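Local atomic coordinates of DUF5642 domain-containing protein (Mycobacterium smegmatis, PDB entry 4TMD), a protein that is of unknown function but is made with a signal sequence and belongs to the DUF5642 family, in the Mog1p/PsbP clan. Residues S120-I134 / T145-N157. Sequence-based numbering, arbitrary orientation.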
loop_
_atom_site.group_PDB
_atom_site.type_symbol
_atom_site.label_atom_id
_atom_site.label_comp_id
_atom_site.label_asym_id
_atom_site.label_seq_id
_atom_site.Cartn_x
_atom_site.Cartn_y
_atom_site.Cartn_z
ATOM N N SER A 120 -5.718 8.913 -6.218
ATOM C CA SER A 120 -4.405 8.353 -6.568
ATOM C C SER A 120 -3.929 8.891 -7.927
ATOM O O SER A 120 -4.739 9.241 -8.771
ATOM C CB SER A 120 -4.463 6.823 -6.590
ATOM O OG SER A 120 -5.444 6.374 -7.501
ATOM N N PRO A 121 -2.610 8.952 -8.148
ATOM C CA PRO A 121 -2.148 9.691 -9.334
ATOM C C PRO A 121 -2.359 8.967 -10.657
ATOM O O PRO A 121 -2.346 7.729 -10.718
ATOM C CB PRO A 121 -0.649 9.863 -9.073
ATOM C CG PRO A 121 -0.301 8.668 -8.203
ATOM C CD PRO A 121 -1.486 8.523 -7.293
ATOM N N GLN A 122 -2.533 9.751 -11.718
ATOM C CA GLN A 122 -2.537 9.209 -13.068
ATOM C C GLN A 122 -1.133 8.757 -13.385
ATOM O O GLN A 122 -0.197 9.534 -13.247
ATOM C CB GLN A 122 -2.992 10.248 -14.097
ATOM C CG GLN A 122 -3.119 9.693 -15.521
ATOM C CD GLN A 122 -3.598 10.752 -16.502
ATOM O OE1 GLN A 122 -4.782 11.111 -16.529
ATOM N NE2 GLN A 122 -2.672 11.276 -17.304
ATOM N N ILE A 123 -0.985 7.509 -13.805
ATOM C CA ILE A 123 0.307 7.014 -14.252
ATOM C C ILE A 123 0.147 6.350 -15.614
ATOM O O ILE A 123 -0.679 5.456 -15.775
ATOM C CB ILE A 123 0.926 6.005 -13.261
ATOM C CG1 ILE A 123 1.243 6.684 -11.926
ATOM C CG2 ILE A 123 2.212 5.387 -13.870
ATOM C CD1 ILE A 123 1.870 5.748 -10.897
ATOM N N ASP A 124 0.937 6.793 -16.586
ATOM C CA ASP A 124 0.829 6.281 -17.956
ATOM C C ASP A 124 0.906 4.765 -18.033
ATOM O O ASP A 124 1.832 4.143 -17.487
ATOM C CB ASP A 124 1.914 6.891 -18.839
ATOM C CG ASP A 124 1.697 8.378 -19.082
ATOM O OD1 ASP A 124 0.533 8.830 -18.996
ATOM O OD2 ASP A 124 2.687 9.094 -19.357
ATOM N N ASP A 125 -0.086 4.185 -18.704
ATOM C CA ASP A 125 -0.152 2.751 -18.940
ATOM C C ASP A 125 -0.125 1.957 -17.643
ATOM O O ASP A 125 0.479 0.888 -17.569
ATOM C CB ASP A 125 0.995 2.313 -19.845
ATOM C CG ASP A 125 0.954 2.995 -21.190
ATOM O OD1 ASP A 125 -0.130 2.982 -21.824
ATOM O OD2 ASP A 125 1.995 3.557 -21.597
ATOM N N ALA A 126 -0.768 2.497 -16.619
ATOM C CA ALA A 126 -0.895 1.804 -15.349
ATOM C C ALA A 126 -2.270 2.105 -14.796
ATOM O O ALA A 126 -2.868 3.128 -15.136
ATOM C CB ALA A 126 0.208 2.242 -14.363
ATOM N N ARG A 127 -2.802 1.196 -13.987
ATOM C CA ARG A 127 -4.005 1.497 -13.228
ATOM C C ARG A 127 -3.560 1.806 -11.815
ATOM O O ARG A 127 -2.684 1.125 -11.274
ATOM C CB ARG A 127 -5.001 0.330 -13.244
ATOM C CG ARG A 127 -5.801 0.188 -14.546
ATOM C CD ARG A 127 -6.566 -1.124 -14.537
ATOM N NE ARG A 127 -5.634 -2.247 -14.434
ATOM C CZ ARG A 127 -5.961 -3.483 -14.064
ATOM N NH1 ARG A 127 -7.220 -3.788 -13.741
ATOM N NH2 ARG A 127 -5.014 -4.415 -14.014
ATOM N N THR A 128 -4.142 2.836 -11.226
ATOM C CA THR A 128 -3.793 3.190 -9.861
ATOM C C THR A 128 -5.029 3.294 -8.988
ATOM O O THR A 128 -6.096 3.742 -9.423
ATOM C CB THR A 128 -3.010 4.504 -9.804
ATOM O OG1 THR A 128 -3.794 5.544 -10.392
ATOM C CG2 THR A 128 -1.686 4.378 -10.565
ATOM N N VAL A 129 -4.868 2.869 -7.747
ATOM C CA VAL A 129 -5.952 2.871 -6.769
ATOM C C VAL A 129 -5.381 3.366 -5.441
ATOM O O VAL A 129 -4.305 2.926 -5.034
ATOM C CB VAL A 129 -6.564 1.466 -6.582
ATOM C CG1 VAL A 129 -7.679 1.511 -5.518
ATOM C CG2 VAL A 129 -7.101 0.929 -7.903
ATOM N N GLY A 130 -6.070 4.285 -4.778
ATOM C CA GLY A 130 -5.607 4.769 -3.481
ATOM C C GLY A 130 -6.650 4.447 -2.432
ATOM O O GLY A 130 -7.835 4.542 -2.730
ATOM N N THR A 131 -6.246 4.017 -1.233
ATOM C CA THR A 131 -7.235 3.892 -0.160
ATOM C C THR A 131 -6.711 4.430 1.157
ATOM O O THR A 131 -5.508 4.609 1.354
ATOM C CB THR A 131 -7.725 2.418 0.083
ATOM O OG1 THR A 131 -6.616 1.566 0.388
ATOM C CG2 THR A 131 -8.480 1.867 -1.126
ATOM N N HIS A 132 -7.659 4.695 2.047
ATOM C CA HIS A 132 -7.391 5.183 3.380
ATOM C C HIS A 132 -8.063 4.211 4.342
ATOM O O HIS A 132 -9.285 4.057 4.334
ATOM C CB HIS A 132 -7.940 6.595 3.537
ATOM C CG HIS A 132 -7.720 7.198 4.888
ATOM N ND1 HIS A 132 -8.479 8.251 5.361
ATOM C CD2 HIS A 132 -6.808 6.934 5.854
ATOM C CE1 HIS A 132 -8.055 8.595 6.560
ATOM N NE2 HIS A 132 -7.040 7.814 6.887
ATOM N N ARG A 133 -7.260 3.521 5.129
ATOM C CA ARG A 133 -7.766 2.593 6.127
ATOM C C ARG A 133 -7.680 3.227 7.517
ATOM O O ARG A 133 -6.611 3.683 7.937
ATOM C CB ARG A 133 -6.976 1.281 6.088
ATOM C CG ARG A 133 -6.875 0.651 4.690
ATOM C CD ARG A 133 -6.034 -0.654 4.673
ATOM N NE ARG A 133 -6.652 -1.709 5.475
ATOM C CZ ARG A 133 -7.630 -2.507 5.045
ATOM N NH1 ARG A 133 -8.107 -2.391 3.806
ATOM N NH2 ARG A 133 -8.127 -3.429 5.855
ATOM N N ILE A 134 -8.802 3.262 8.229
ATOM C CA ILE A 134 -8.816 3.741 9.618
ATOM C C ILE A 134 -9.357 2.638 10.502
ATOM O O ILE A 134 -10.556 2.370 10.474
ATOM C CB ILE A 134 -9.678 4.990 9.786
ATOM C CG1 ILE A 134 -9.276 6.049 8.765
ATOM C CG2 ILE A 134 -9.540 5.557 11.190
ATOM C CD1 ILE A 134 -10.465 6.686 8.079
ATOM N N THR A 145 -6.842 3.373 17.737
ATOM C CA THR A 145 -6.925 3.675 16.308
ATOM C C THR A 145 -5.590 3.519 15.571
ATOM O O THR A 145 -4.558 3.997 16.026
ATOM C CB THR A 145 -7.471 5.084 16.111
ATOM N N GLY A 146 -5.631 2.843 14.426
ATOM C CA GLY A 146 -4.476 2.675 13.563
ATOM C C GLY A 146 -4.846 3.069 12.139
ATOM O O GLY A 146 -5.845 2.598 11.586
ATOM N N GLU A 147 -4.038 3.934 11.536
ATOM C CA GLU A 147 -4.407 4.565 10.276
ATOM C C GLU A 147 -3.321 4.395 9.209
ATOM O O GLU A 147 -2.137 4.443 9.528
ATOM C CB GLU A 147 -4.686 6.047 10.532
ATOM C CG GLU A 147 -5.009 6.869 9.321
ATOM C CD GLU A 147 -5.376 8.293 9.692
ATOM O OE1 GLU A 147 -5.817 9.051 8.812
ATOM O OE2 GLU A 147 -5.228 8.656 10.875
ATOM N N LEU A 148 -3.725 4.181 7.954
ATOM C CA LEU A 148 -2.756 4.205 6.851
ATOM C C LEU A 148 -3.375 4.591 5.514
ATOM O O LEU A 148 -4.597 4.522 5.326
ATOM C CB LEU A 148 -2.044 2.846 6.723
ATOM C CG LEU A 148 -2.774 1.557 6.331
ATOM C CD1 LEU A 148 -3.004 1.470 4.835
ATOM C CD2 LEU A 148 -2.002 0.335 6.804
ATOM N N TYR A 149 -2.509 5.020 4.602
ATOM C CA TYR A 149 -2.856 5.223 3.211
ATOM C C TYR A 149 -2.095 4.205 2.370
ATOM O O TYR A 149 -0.938 3.888 2.663
ATOM C CB TYR A 149 -2.538 6.644 2.772
ATOM C CG TYR A 149 -3.450 7.677 3.373
ATOM C CD1 TYR A 149 -4.522 8.181 2.651
ATOM C CD2 TYR A 149 -3.251 8.156 4.672
ATOM C CE1 TYR A 149 -5.358 9.134 3.190
ATOM C CE2 TYR A 149 -4.098 9.122 5.219
ATOM C CZ TYR A 149 -5.147 9.599 4.470
ATOM O OH TYR A 149 -5.997 10.558 4.982
ATOM N N ASN A 150 -2.778 3.670 1.359
ATOM C CA ASN A 150 -2.245 2.669 0.443
ATOM C C ASN A 150 -2.392 3.187 -0.971
ATOM O O ASN A 150 -3.482 3.610 -1.347
ATOM C CB ASN A 150 -3.019 1.351 0.542
ATOM C CG ASN A 150 -2.334 0.326 1.386
ATOM O OD1 ASN A 150 -1.111 0.187 1.353
ATOM N ND2 ASN A 150 -3.119 -0.423 2.149
ATOM N N TYR A 151 -1.335 3.125 -1.768
ATOM C CA TYR A 151 -1.460 3.486 -3.176
ATOM C C TYR A 151 -0.864 2.349 -3.966
ATOM O O TYR A 151 0.244 1.898 -3.693
ATOM C CB TYR A 151 -0.773 4.814 -3.498
ATOM C CG TYR A 151 -1.353 5.943 -2.684
ATOM C CD1 TYR A 151 -2.428 6.680 -3.164
ATOM C CD2 TYR A 151 -0.856 6.247 -1.417
ATOM C CE1 TYR A 151 -2.990 7.696 -2.407
ATOM C CE2 TYR A 151 -1.413 7.273 -0.655
ATOM C CZ TYR A 151 -2.471 7.990 -1.156
ATOM O OH TYR A 151 -3.033 9.005 -0.407
ATOM N N VAL A 152 -1.630 1.877 -4.936
ATOM C CA VAL A 152 -1.264 0.719 -5.716
ATOM C C VAL A 152 -1.183 1.088 -7.188
ATOM O O VAL A 152 -2.111 1.711 -7.707
ATOM C CB VAL A 152 -2.312 -0.399 -5.535
ATOM C CG1 VAL A 152 -2.047 -1.557 -6.518
ATOM C CG2 VAL A 152 -2.325 -0.884 -4.109
ATOM N N ALA A 153 -0.095 0.710 -7.855
ATOM C CA ALA A 153 -0.015 0.859 -9.308
ATOM C C ALA A 153 0.209 -0.490 -9.950
ATOM O O ALA A 153 1.112 -1.218 -9.559
ATOM C CB ALA A 153 1.097 1.819 -9.703
ATOM N N SER A 154 -0.619 -0.808 -10.941
ATOM C CA SER A 154 -0.571 -2.083 -11.640
ATOM C C SER A 154 -0.244 -1.888 -13.117
ATOM O O SER A 154 -0.914 -1.116 -13.791
ATOM C CB SER A 154 -1.921 -2.795 -11.517
ATOM O OG SER A 154 -1.999 -3.884 -12.415
ATOM N N PHE A 155 0.777 -2.577 -13.612
ATOM C CA PHE A 155 1.059 -2.582 -15.042
ATOM C C PHE A 155 1.715 -3.899 -15.391
ATOM O O PHE A 155 2.655 -4.327 -14.732
ATOM C CB PHE A 155 1.940 -1.387 -15.462
ATOM C CG PHE A 155 3.222 -1.271 -14.697
ATOM C CD1 PHE A 155 3.240 -0.727 -13.422
ATOM C CD2 PHE A 155 4.418 -1.691 -15.258
ATOM C CE1 PHE A 155 4.422 -0.612 -12.709
ATOM C CE2 PHE A 155 5.606 -1.579 -14.549
ATOM C CZ PHE A 155 5.611 -1.033 -13.276
ATOM N N ASP A 156 1.196 -4.553 -16.424
ATOM C CA ASP A 156 1.697 -5.863 -16.826
ATOM C C ASP A 156 1.761 -6.783 -15.616
ATOM O O ASP A 156 0.796 -6.881 -14.852
ATOM C CB ASP A 156 3.067 -5.740 -17.475
ATOM C CG ASP A 156 3.021 -4.969 -18.769
ATOM O OD1 ASP A 156 1.968 -5.009 -19.452
ATOM O OD2 ASP A 156 4.035 -4.319 -19.098
ATOM N N ASN A 157 2.903 -7.435 -15.426
ATOM C CA ASN A 157 3.058 -8.338 -14.293
ATOM C C ASN A 157 3.774 -7.655 -13.130
ATOM O O ASN A 157 4.410 -8.310 -12.307
ATOM C CB ASN A 157 3.795 -9.604 -14.724
ATOM C CG ASN A 157 3.039 -10.373 -15.807
ATOM O OD1 ASN A 157 1.880 -10.074 -16.090
ATOM N ND2 ASN A 157 3.691 -11.352 -16.414
HETATM O O HOH W 1 -4.991 1.274 -2.491
#
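His132 meets Tyr149 and Glu147 across an antiparallel hairpin. CB lies 3.6 Å from CE1 of Tyr149. With CG anti to the backbone N (chi1 180°), the side chain carries CG over CE1 and CZ of Tyr149, 3.5 Å from each. The two rings form an offset stack, their centroids 4.0 Å apart and their planes only 6° from parallel. At the ring edge CD2 lies 3.3 Å from O of Leu148, near the imidazole plane. Tyr149 OH sits over the rim of one imidazole face, 3.4 Å from ND1 and 3.3 Å from CE1 of His132, and Ile134 CG1 lies against the opposite face. At the tip, NE2 donates to OE1 of Glu147 at 2.6 Å, meeting it on the anti side and out of the carboxylate plane; the N-H...OE1 angle of 139° shows that the short bond is not straight. Stack and bond together would restrict the ring's rotation about CB-CG. Beneath them the backbones pair regularly, as Arg133 N to Leu148 O (2.9 Å) and its reciprocal bond illustrate. Strands 127-137 and 145-155 are central in an antiparallel sheet: strand 111-118 flanks the first, strand 158-166 the second, and helix 179-194 packs on the face bearing Tyr149 and Tyr151.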